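PDB 1XMX: hypothetical protein VC1899 from Vibrio cholerae, which is of unknown function but carries a Card1-like endonuclease domain of the PDDEXK clan and probably binds nucleic acid. Local coordinates for residues A[29-34]-A[55-60]; A[77-82]-A[111-116]; A[13-18]-A[148-153]. All coordinates share one frame; numbering follows the deposited sequence.

Contact 1: A[29-34]-A[55-60]; sequences RHIIFI and ISTDFF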
loop_
_atom_site.group_PDB
_atom_site.type_symbol
_atom_site.label_atom_id
_atom_site.label_comp_id
_atom_site.label_asym_id
_atom_site.label_seq_id
_atom_site.Cartn_x
_atom_site.Cartn_y
_atom_site.Cartn_z
ATOM N N ARG A 29 -4.150 -22.632 13.152
ATOM C CA ARG A 29 -3.251 -21.559 13.637
ATOM C C ARG A 29 -1.794 -21.984 13.512
ATOM O O ARG A 29 -0.930 -21.584 14.267
ATOM C CB ARG A 29 -3.627 -21.081 15.061
ATOM C CG ARG A 29 -3.682 -22.208 16.067
ATOM C CD ARG A 29 -4.171 -21.799 17.480
ATOM N NE ARG A 29 -4.294 -22.966 18.402
ATOM C CZ ARG A 29 -3.313 -23.851 18.644
ATOM N NH1 ARG A 29 -2.137 -23.726 18.016
ATOM N NH2 ARG A 29 -3.494 -24.859 19.518
ATOM N N HIS A 30 -1.541 -22.832 12.520
ATOM C CA HIS A 30 -0.220 -23.320 12.213
ATOM C C HIS A 30 -0.120 -23.541 10.711
ATOM O O HIS A 30 -1.100 -23.937 10.060
ATOM C CB HIS A 30 0.118 -24.609 12.984
ATOM C CG HIS A 30 1.568 -25.012 12.857
ATOM N ND1 HIS A 30 1.999 -26.015 12.005
ATOM C CD2 HIS A 30 2.690 -24.520 13.443
ATOM C CE1 HIS A 30 3.312 -26.146 12.102
ATOM N NE2 HIS A 30 3.757 -25.238 12.949
ATOM N N ILE A 31 1.069 -23.258 10.163
ATOM C CA ILE A 31 1.357 -23.514 8.760
ATOM C C ILE A 31 2.778 -23.969 8.612
ATOM O O ILE A 31 3.698 -23.455 9.268
ATOM C CB ILE A 31 1.086 -22.261 7.856
ATOM C CG1 ILE A 31 1.467 -22.528 6.376
ATOM C CG2 ILE A 31 1.788 -20.973 8.446
ATOM C CD1 ILE A 31 0.838 -21.554 5.338
ATOM N N ILE A 32 2.966 -24.897 7.686
ATOM C CA ILE A 32 4.305 -25.320 7.290
ATOM C C ILE A 32 4.493 -24.831 5.901
ATOM O O ILE A 32 3.691 -25.150 4.988
ATOM C CB ILE A 32 4.428 -26.886 7.313
ATOM C CG1 ILE A 32 4.197 -27.365 8.741
ATOM C CG2 ILE A 32 5.762 -27.415 6.704
ATOM C CD1 ILE A 32 3.998 -28.817 8.884
ATOM N N PHE A 33 5.542 -24.022 5.746
ATOM C CA PHE A 33 5.880 -23.485 4.432
ATOM C C PHE A 33 6.892 -24.453 3.842
ATOM O O PHE A 33 7.768 -24.907 4.540
ATOM C CB PHE A 33 6.514 -22.108 4.573
ATOM C CG PHE A 33 5.586 -21.054 5.082
ATOM C CD1 PHE A 33 4.643 -20.475 4.238
ATOM C CD2 PHE A 33 5.693 -20.598 6.375
ATOM C CE1 PHE A 33 3.799 -19.455 4.703
ATOM C CE2 PHE A 33 4.844 -19.590 6.845
ATOM C CZ PHE A 33 3.915 -19.019 6.006
ATOM N N ILE A 34 6.746 -24.762 2.568
ATOM C CA ILE A 34 7.696 -25.577 1.824
ATOM C C ILE A 34 8.503 -24.610 0.935
ATOM O O ILE A 34 7.926 -23.722 0.339
ATOM C CB ILE A 34 6.944 -26.587 0.938
ATOM C CG1 ILE A 34 6.372 -27.713 1.795
ATOM C CG2 ILE A 34 7.854 -27.190 -0.179
ATOM C CD1 ILE A 34 5.194 -28.404 1.151
ATOM N N ILE A 55 0.187 -17.119 15.394
ATOM C CA ILE A 55 0.109 -18.226 14.445
ATOM C C ILE A 55 1.507 -18.784 14.304
ATOM O O ILE A 55 2.465 -18.067 13.953
ATOM C CB ILE A 55 -0.471 -17.756 13.113
ATOM C CG1 ILE A 55 -1.935 -17.398 13.315
ATOM C CG2 ILE A 55 -0.306 -18.815 11.959
ATOM C CD1 ILE A 55 -2.350 -16.275 12.424
ATOM N N SER A 56 1.636 -20.069 14.575
ATOM C CA SER A 56 2.938 -20.716 14.429
ATOM C C SER A 56 3.309 -21.217 13.024
ATOM O O SER A 56 2.438 -21.462 12.184
ATOM C CB SER A 56 3.130 -21.806 15.505
ATOM O OG SER A 56 2.223 -22.840 15.312
ATOM N N THR A 57 4.619 -21.380 12.795
ATOM C CA THR A 57 5.164 -21.607 11.448
ATOM C C THR A 57 6.322 -22.626 11.501
ATOM O O THR A 57 7.009 -22.731 12.506
ATOM C CB THR A 57 5.662 -20.261 10.801
ATOM O OG1 THR A 57 6.727 -19.703 11.578
ATOM C CG2 THR A 57 4.574 -19.187 10.777
ATOM N N ASP A 58 6.522 -23.379 10.413
ATOM C CA ASP A 58 7.688 -24.203 10.247
ATOM C C ASP A 58 8.055 -24.125 8.801
ATOM O O ASP A 58 7.226 -23.772 7.969
ATOM C CB ASP A 58 7.361 -25.667 10.572
ATOM C CG ASP A 58 7.061 -25.889 12.056
ATOM O OD1 ASP A 58 7.698 -25.188 12.886
ATOM O OD2 ASP A 58 6.190 -26.762 12.397
ATOM N N PHE A 59 9.301 -24.476 8.511
ATOM C CA PHE A 59 9.862 -24.394 7.207
ATOM C C PHE A 59 10.341 -25.791 6.895
ATOM O O PHE A 59 11.118 -26.364 7.639
ATOM C CB PHE A 59 11.066 -23.408 7.169
ATOM C CG PHE A 59 11.617 -23.172 5.776
ATOM C CD1 PHE A 59 10.753 -23.000 4.678
ATOM C CD2 PHE A 59 12.983 -23.027 5.555
ATOM C CE1 PHE A 59 11.253 -22.728 3.380
ATOM C CE2 PHE A 59 13.472 -22.746 4.278
ATOM C CZ PHE A 59 12.613 -22.609 3.180
ATOM N N PHE A 60 9.860 -26.343 5.795
ATOM C CA PHE A 60 10.280 -27.659 5.356
ATOM C C PHE A 60 10.967 -27.447 4.010
ATOM O O PHE A 60 10.363 -26.947 3.054
ATOM C CB PHE A 60 9.083 -28.607 5.245
ATOM C CG PHE A 60 9.429 -29.946 4.622
ATOM C CD1 PHE A 60 9.335 -30.146 3.243
ATOM C CD2 PHE A 60 9.851 -31.003 5.418
ATOM C CE1 PHE A 60 9.689 -31.375 2.681
ATOM C CE2 PHE A 60 10.170 -32.268 4.855
ATOM C CZ PHE A 60 10.094 -32.421 3.482
#

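Contact 2: A[77-82]-A[111-116]; sequences ELAETL and YHWPIF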
loop_
_atom_site.group_PDB
_atom_site.type_symbol
_atom_site.label_atom_id
_atom_site.label_comp_id
_atom_site.label_asym_id
_atom_site.label_seq_id
_atom_site.Cartn_x
_atom_site.Cartn_y
_atom_site.Cartn_z
ATOM N N GLU A 77 7.438 -37.787 2.234
ATOM C CA GLU A 77 7.992 -37.952 3.580
ATOM C C GLU A 77 7.328 -37.027 4.607
ATOM O O GLU A 77 6.955 -37.449 5.674
ATOM C CB GLU A 77 9.507 -37.700 3.575
ATOM C CG GLU A 77 10.298 -38.944 3.303
ATOM C CD GLU A 77 11.820 -38.750 3.429
ATOM O OE1 GLU A 77 12.252 -38.163 4.473
ATOM O OE2 GLU A 77 12.570 -39.218 2.493
ATOM N N LEU A 78 7.232 -35.749 4.277
ATOM C CA LEU A 78 6.466 -34.815 5.071
ATOM C C LEU A 78 5.015 -35.283 5.245
ATOM O O LEU A 78 4.499 -35.298 6.379
ATOM C CB LEU A 78 6.485 -33.419 4.433
ATOM C CG LEU A 78 5.581 -32.403 5.146
ATOM C CD1 LEU A 78 6.182 -32.164 6.521
ATOM C CD2 LEU A 78 5.514 -31.093 4.341
ATOM N N ALA A 79 4.352 -35.683 4.153
ATOM C CA ALA A 79 2.935 -35.997 4.229
ATOM C C ALA A 79 2.729 -37.178 5.192
ATOM O O ALA A 79 1.760 -37.208 5.970
ATOM C CB ALA A 79 2.384 -36.322 2.844
ATOM N N GLU A 80 3.656 -38.139 5.144
ATOM C CA GLU A 80 3.489 -39.402 5.844
ATOM C C GLU A 80 3.655 -39.126 7.363
ATOM O O GLU A 80 2.911 -39.622 8.173
ATOM C CB GLU A 80 4.469 -40.451 5.276
ATOM C CG GLU A 80 4.134 -41.910 5.525
ATOM C CD GLU A 80 2.978 -42.538 4.648
ATOM O OE1 GLU A 80 1.769 -42.256 4.880
ATOM O OE2 GLU A 80 3.283 -43.400 3.778
ATOM N N THR A 81 4.603 -38.278 7.728
ATOM C CA THR A 81 4.742 -37.828 9.099
ATOM C C THR A 81 3.473 -37.071 9.561
ATOM O O THR A 81 3.055 -37.190 10.705
ATOM C CB THR A 81 5.965 -36.860 9.249
ATOM O OG1 THR A 81 7.154 -37.452 8.708
ATOM C CG2 THR A 81 6.208 -36.520 10.703
ATOM N N LEU A 82 2.868 -36.279 8.680
ATOM C CA LEU A 82 1.700 -35.521 9.079
ATOM C C LEU A 82 0.543 -36.484 9.233
ATOM O O LEU A 82 -0.204 -36.396 10.178
ATOM C CB LEU A 82 1.322 -34.476 8.026
ATOM C CG LEU A 82 2.331 -33.346 7.860
ATOM C CD1 LEU A 82 1.860 -32.388 6.749
ATOM C CD2 LEU A 82 2.596 -32.652 9.249
ATOM N N TYR A 111 -3.619 -38.155 -0.280
ATOM C CA TYR A 111 -4.012 -38.232 1.114
ATOM C C TYR A 111 -5.430 -37.705 1.363
ATOM O O TYR A 111 -5.889 -37.682 2.502
ATOM C CB TYR A 111 -3.002 -37.438 1.952
ATOM C CG TYR A 111 -1.705 -38.197 2.170
ATOM C CD1 TYR A 111 -1.588 -39.089 3.228
ATOM C CD2 TYR A 111 -0.621 -38.061 1.290
ATOM C CE1 TYR A 111 -0.430 -39.808 3.439
ATOM C CE2 TYR A 111 0.542 -38.784 1.489
ATOM C CZ TYR A 111 0.619 -39.660 2.586
ATOM O OH TYR A 111 1.740 -40.407 2.829
ATOM N N HIS A 112 -6.128 -37.255 0.325
ATOM C CA HIS A 112 -7.484 -36.729 0.523
ATOM C C HIS A 112 -7.546 -35.477 1.402
ATOM O O HIS A 112 -8.564 -35.211 2.042
ATOM C CB HIS A 112 -8.397 -37.806 1.119
ATOM C CG HIS A 112 -8.522 -39.002 0.243
ATOM N ND1 HIS A 112 -8.520 -38.900 -1.131
ATOM C CD2 HIS A 112 -8.587 -40.325 0.529
ATOM C CE1 HIS A 112 -8.602 -40.113 -1.659
ATOM N NE2 HIS A 112 -8.646 -40.994 -0.674
ATOM N N TRP A 113 -6.466 -34.702 1.427
ATOM C CA TRP A 113 -6.469 -33.501 2.205
ATOM C C TRP A 113 -7.043 -32.413 1.329
ATOM O O TRP A 113 -6.827 -32.435 0.138
ATOM C CB TRP A 113 -5.056 -33.154 2.646
ATOM C CG TRP A 113 -4.595 -34.032 3.762
ATOM C CD1 TRP A 113 -5.378 -34.599 4.771
ATOM C CD2 TRP A 113 -3.257 -34.487 3.999
ATOM N NE1 TRP A 113 -4.579 -35.363 5.607
ATOM C CE2 TRP A 113 -3.276 -35.283 5.163
ATOM C CE3 TRP A 113 -2.034 -34.268 3.359
ATOM C CZ2 TRP A 113 -2.130 -35.854 5.678
ATOM C CZ3 TRP A 113 -0.896 -34.875 3.876
ATOM C CH2 TRP A 113 -0.960 -35.651 5.014
ATOM N N PRO A 114 -7.873 -31.529 1.903
ATOM C CA PRO A 114 -8.487 -30.438 1.138
ATOM C C PRO A 114 -7.465 -29.497 0.564
ATOM O O PRO A 114 -6.377 -29.267 1.152
ATOM C CB PRO A 114 -9.411 -29.715 2.144
ATOM C CG PRO A 114 -9.556 -30.653 3.341
ATOM C CD PRO A 114 -8.340 -31.601 3.306
ATOM N N ILE A 115 -7.817 -28.943 -0.594
ATOM C CA ILE A 115 -6.894 -28.073 -1.329
ATOM C C ILE A 115 -7.654 -26.846 -1.803
ATOM O O ILE A 115 -8.729 -26.983 -2.384
ATOM C CB ILE A 115 -6.276 -28.791 -2.594
ATOM C CG1 ILE A 115 -5.467 -30.058 -2.198
ATOM C CG2 ILE A 115 -5.350 -27.812 -3.321
ATOM C CD1 ILE A 115 -5.303 -31.081 -3.331
ATOM N N PHE A 116 -7.111 -25.659 -1.568
ATOM C CA PHE A 116 -7.776 -24.440 -1.989
ATOM C C PHE A 116 -6.767 -23.488 -2.584
ATOM O O PHE A 116 -5.550 -23.650 -2.363
ATOM C CB PHE A 116 -8.489 -23.773 -0.804
ATOM C CG PHE A 116 -7.542 -23.192 0.234
ATOM C CD1 PHE A 116 -6.954 -21.932 0.044
ATOM C CD2 PHE A 116 -7.234 -23.888 1.382
ATOM C CE1 PHE A 116 -6.108 -21.367 0.976
ATOM C CE2 PHE A 116 -6.384 -23.324 2.337
ATOM C CZ PHE A 116 -5.838 -22.045 2.150
#

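Contact 3: A[13-18]-A[148-153]; sequences DPVRLV and LTIFGA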
loop_
_atom_site.group_PDB
_atom_site.type_symbol
_atom_site.label_atom_id
_atom_site.label_comp_id
_atom_site.label_asym_id
_atom_site.label_seq_id
_atom_site.Cartn_x
_atom_site.Cartn_y
_atom_site.Cartn_z
ATOM N N ASP A 13 5.998 -13.810 -4.262
ATOM C CA ASP A 13 4.837 -13.052 -3.775
ATOM C C ASP A 13 3.881 -13.915 -2.936
ATOM O O ASP A 13 2.900 -14.396 -3.459
ATOM C CB ASP A 13 4.127 -12.424 -4.990
ATOM C CG ASP A 13 2.964 -11.613 -4.619
ATOM O OD1 ASP A 13 2.458 -11.658 -3.466
ATOM O OD2 ASP A 13 2.509 -10.910 -5.488
ATOM N N PRO A 14 4.198 -14.157 -1.648
ATOM C CA PRO A 14 3.472 -15.131 -0.845
ATOM C C PRO A 14 2.386 -14.580 0.049
ATOM O O PRO A 14 2.014 -15.232 1.005
ATOM C CB PRO A 14 4.566 -15.701 0.036
ATOM C CG PRO A 14 5.510 -14.525 0.249
ATOM C CD PRO A 14 5.319 -13.581 -0.885
ATOM N N VAL A 15 1.846 -13.419 -0.262
ATOM C CA VAL A 15 0.808 -12.836 0.567
ATOM C C VAL A 15 -0.436 -13.711 0.768
ATOM O O VAL A 15 -1.059 -13.677 1.802
ATOM C CB VAL A 15 0.330 -11.510 -0.055
ATOM C CG1 VAL A 15 -0.854 -10.944 0.744
ATOM C CG2 VAL A 15 1.474 -10.500 -0.051
ATOM N N ARG A 16 -0.809 -14.462 -0.245
ATOM C CA ARG A 16 -2.018 -15.262 -0.193
ATOM C C ARG A 16 -1.813 -16.540 0.656
ATOM O O ARG A 16 -2.759 -17.274 0.871
ATOM C CB ARG A 16 -2.501 -15.593 -1.626
ATOM C CG ARG A 16 -3.183 -14.410 -2.317
ATOM C CD ARG A 16 -3.403 -14.789 -3.755
ATOM N NE ARG A 16 -2.121 -14.977 -4.442
ATOM C CZ ARG A 16 -1.924 -15.852 -5.409
ATOM N NH1 ARG A 16 -2.927 -16.625 -5.809
ATOM N NH2 ARG A 16 -0.723 -15.971 -5.946
ATOM N N LEU A 17 -0.600 -16.780 1.148
ATOM C CA LEU A 17 -0.349 -17.825 2.186
ATOM C C LEU A 17 -0.580 -17.300 3.589
ATOM O O LEU A 17 -0.787 -18.075 4.517
ATOM C CB LEU A 17 1.078 -18.345 2.098
ATOM C CG LEU A 17 1.490 -18.983 0.786
ATOM C CD1 LEU A 17 2.947 -19.505 0.862
ATOM C CD2 LEU A 17 0.501 -20.111 0.378
ATOM N N VAL A 18 -0.588 -15.974 3.738
ATOM C CA VAL A 18 -0.783 -15.369 5.029
ATOM C C VAL A 18 -2.256 -14.974 5.235
ATOM O O VAL A 18 -2.810 -15.172 6.325
ATOM C CB VAL A 18 0.097 -14.056 5.114
ATOM C CG1 VAL A 18 -0.260 -13.192 6.283
ATOM C CG2 VAL A 18 1.541 -14.413 5.213
ATOM N N LEU A 148 4.798 -4.585 4.126
ATOM C CA LEU A 148 6.181 -4.221 3.909
ATOM C C LEU A 148 7.128 -5.294 4.411
ATOM O O LEU A 148 8.115 -5.613 3.719
ATOM C CB LEU A 148 6.526 -2.849 4.485
ATOM C CG LEU A 148 5.678 -1.696 3.914
ATOM C CD1 LEU A 148 5.903 -0.409 4.672
ATOM C CD2 LEU A 148 5.948 -1.474 2.447
ATOM N N THR A 149 6.857 -5.845 5.597
ATOM C CA THR A 149 7.706 -6.882 6.142
ATOM C C THR A 149 7.783 -8.047 5.150
ATOM O O THR A 149 8.863 -8.533 4.798
ATOM C CB THR A 149 7.153 -7.390 7.464
ATOM O OG1 THR A 149 7.131 -6.296 8.363
ATOM C CG2 THR A 149 8.011 -8.546 8.035
ATOM N N ILE A 150 6.633 -8.495 4.704
ATOM C CA ILE A 150 6.600 -9.613 3.779
ATOM C C ILE A 150 7.532 -9.388 2.605
ATOM O O ILE A 150 8.206 -10.337 2.179
ATOM C CB ILE A 150 5.186 -9.920 3.278
ATOM C CG1 ILE A 150 4.364 -10.509 4.436
ATOM C CG2 ILE A 150 5.253 -10.884 2.050
ATOM C CD1 ILE A 150 2.885 -10.733 4.098
ATOM N N PHE A 151 7.563 -8.156 2.079
ATOM C CA PHE A 151 8.375 -7.871 0.898
ATOM C C PHE A 151 9.780 -7.318 1.146
ATOM O O PHE A 151 10.426 -6.793 0.235
ATOM C CB PHE A 151 7.599 -7.017 -0.094
ATOM C CG PHE A 151 6.525 -7.791 -0.816
ATOM C CD1 PHE A 151 6.829 -8.536 -1.941
ATOM C CD2 PHE A 151 5.216 -7.771 -0.378
ATOM C CE1 PHE A 151 5.865 -9.250 -2.589
ATOM C CE2 PHE A 151 4.255 -8.476 -1.039
ATOM C CZ PHE A 151 4.572 -9.213 -2.148
ATOM N N GLY A 152 10.245 -7.438 2.380
ATOM C CA GLY A 152 11.657 -7.199 2.682
ATOM C C GLY A 152 12.034 -5.781 3.030
ATOM O O GLY A 152 13.228 -5.425 2.987
ATOM N N ALA A 153 11.031 -5.005 3.422
ATOM C CA ALA A 153 11.144 -3.587 3.666
ATOM C C ALA A 153 10.606 -3.365 5.068
ATOM O O ALA A 153 10.080 -4.286 5.700
ATOM C CB ALA A 153 10.314 -2.801 2.643
#

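Contact 1: A[29-34]-A[55-60]
The ring of Phe33 has Thr57 at its edge, where CE2 comes 4.0 Å from the Thr57 methyl CG2, and one face lies over Ile31, whose CG1 sits 4.1 Å from the ring plane beneath its centre. On the other side of the sheet, the Asp58 carboxylate lies at the edge of the His30 ring, its plane turned 65° from it. The Phe33 ring reaches both its neighbours because CG stands opposite the carbonyl carbon and beside the backbone N (chi1 -67°), which folds it back toward the preceding residues. Phe59, on the same face of the sheet, brings CD1 obliquely to within 3.5 Å of Phe33 O, while its ring meets that of Tyr43 on helix 40-52, the two planes about 15° apart. Thr57 suits this boundary: its methyl joins the apolar layer and its OG1 is hydrogen-bonded to Ser47 OG. The His30 face also carries Ile32, whose CG2 lies 3.8 Å from Phe60 CB, and Ile34, which runs alongside Phe60 in the same direction.

Between these layers the backbones pair in parallel, Ile31 and Phe33 each bonding two residues of 55-60. The straightest bonds are at the far end: Phe33 N to Asp58 O and Phe60 N to Phe33 O, both 2.8 Å.

Helix 40-52 connects the two strands and packs on the Phe33 face, making a beta-alpha-beta unit of a Rossmann-like sheet. The chemistry fits that place: main-chain bonds set the register, Phe33 is buried under helix 40-52, Ile31 against helix 15-22, and Ile32 and Ile34 under helix 68-85, while Ser56 and Asp58 occupy the solvent-facing edge strand.

Contact 2: A[77-82]-A[111-116]
Ala79 packs against both aromatic residues of 111-116, and apolar contact makes up most of the interface. Its CB is 3.4 Å from Tyr111 CE2 and 3.7 Å from Trp113 CZ3; so small a side chain lets the helix come this near two large rings. Leu82, one turn on, adds its CB at 4.0 Å from Trp113 CH2. Within 111-116, Tyr111 CB lies 3.5 Å above the rim of one face of the Trp113 indole.

Polar contacts are fewer. The carbonyl Ala79 O faces the indole edge, 3.3 Å from Trp113 CH2 and near the ring plane, where the C-H groups are slightly positive. A single hydrogen bond, Tyr111 OH to Glu80 OE1 (2.8 Å), spans the more exposed margin. The hydroxyl arrives from above the carboxylate plane, which stands 79° to the phenol ring. Glu80 heads away overall, though its CB already lies near the hydroxyl; a bend at chi2 (76°) turns the carboxylate back, with OE1 at the edge of the phenol ring and in its plane.

In the fold, helix 68-85 lies beside helix 98-110, whose Val107 also touches Ala79. A Schellman motif with His112 at positive phi ends that second helix, and the chain continues through Trp113, packed on Val89 of strand 88-92, into strand 115-118.

Contact 3: A[13-18]-A[148-153]
Ile150 and Phe151 close helix 144-150 against Pro14, Val15 and Val18 at the start of helix 15-22, so that the end of one helix meets the beginning of another. The closing turn is a Schellman motif: Ala153 N bonds back to Leu148 O and Gly152 N to Thr149 O, each at 3.0 Å. Gly152 is the C-prime residue, and its positive phi (89°) is readily tolerated by glycine alone, since a side chain here would press on the preceding carbonyl.

The more deeply buried half of the contact is wholly aliphatic and centres on Ile150. With CG1 opposite the carbonyl carbon (chi1 -70°), CG2 is turned to Pro14, 4.0 Å from its CD, and the CG1-CD1 arm to Val18, CD1 lying 4.1 Å from Val18 CG2. Pro14 and Val18 each slide past Ile150, running in the opposite direction to it. Helix 40-52 closes over the same cluster, its Leu46 touching Pro14 and Val18. The rigid proline suits the turn into helix 15-22 and offers its CG and CD methylenes to Ile150.

Toward the less buried side the partners change to Phe151 and Asp13, both partly exposed, yet the shorter approaches lie here. Val15 bridges the two halves, with CG2 at 3.6 Å from Phe151 CE2 and its side chain crossing the ring at about a right angle. Ile150 CG2 lies over the rim of one face of that ring. Asp13 binds Leu335 N through OD2, tying this corner to the part of the chain belonging to the Card1-like endonuclease family; a magnesium ion lies about 12 Å from its side chain, too far to be bound by it. The other oxygen, Asp13 OD1, meets the ring edge, near its plane, 3.5 Å from Phe151 CZ.

Overall arrangement
Contacts 1 and 2 belong to the same Rossmann-like sheet: contact 1 pairs two of its strands, partly buried at the sheet's edge, and contact 2 joins helix 68-85, which packs on that sheet, to the turn leading into strand 115-118. They meet directly, with Phe60 and Ile34 against Leu78 and Ile32 against Leu82. Contact 2 is buried between helix and loop though farthest from the chain's centre; contact 3 is buried and more central, reaching contact 1 through Leu17, which packs on Phe33 and Ile31. Chemistry follows place: main-chain hydrogen bonds dominate contact 1, in contact 2 Ala79 and Leu82 pack on aromatic rings with one side-chain hydrogen bond at the exposed margin, and contact 3 relies on hydrocarbon packing.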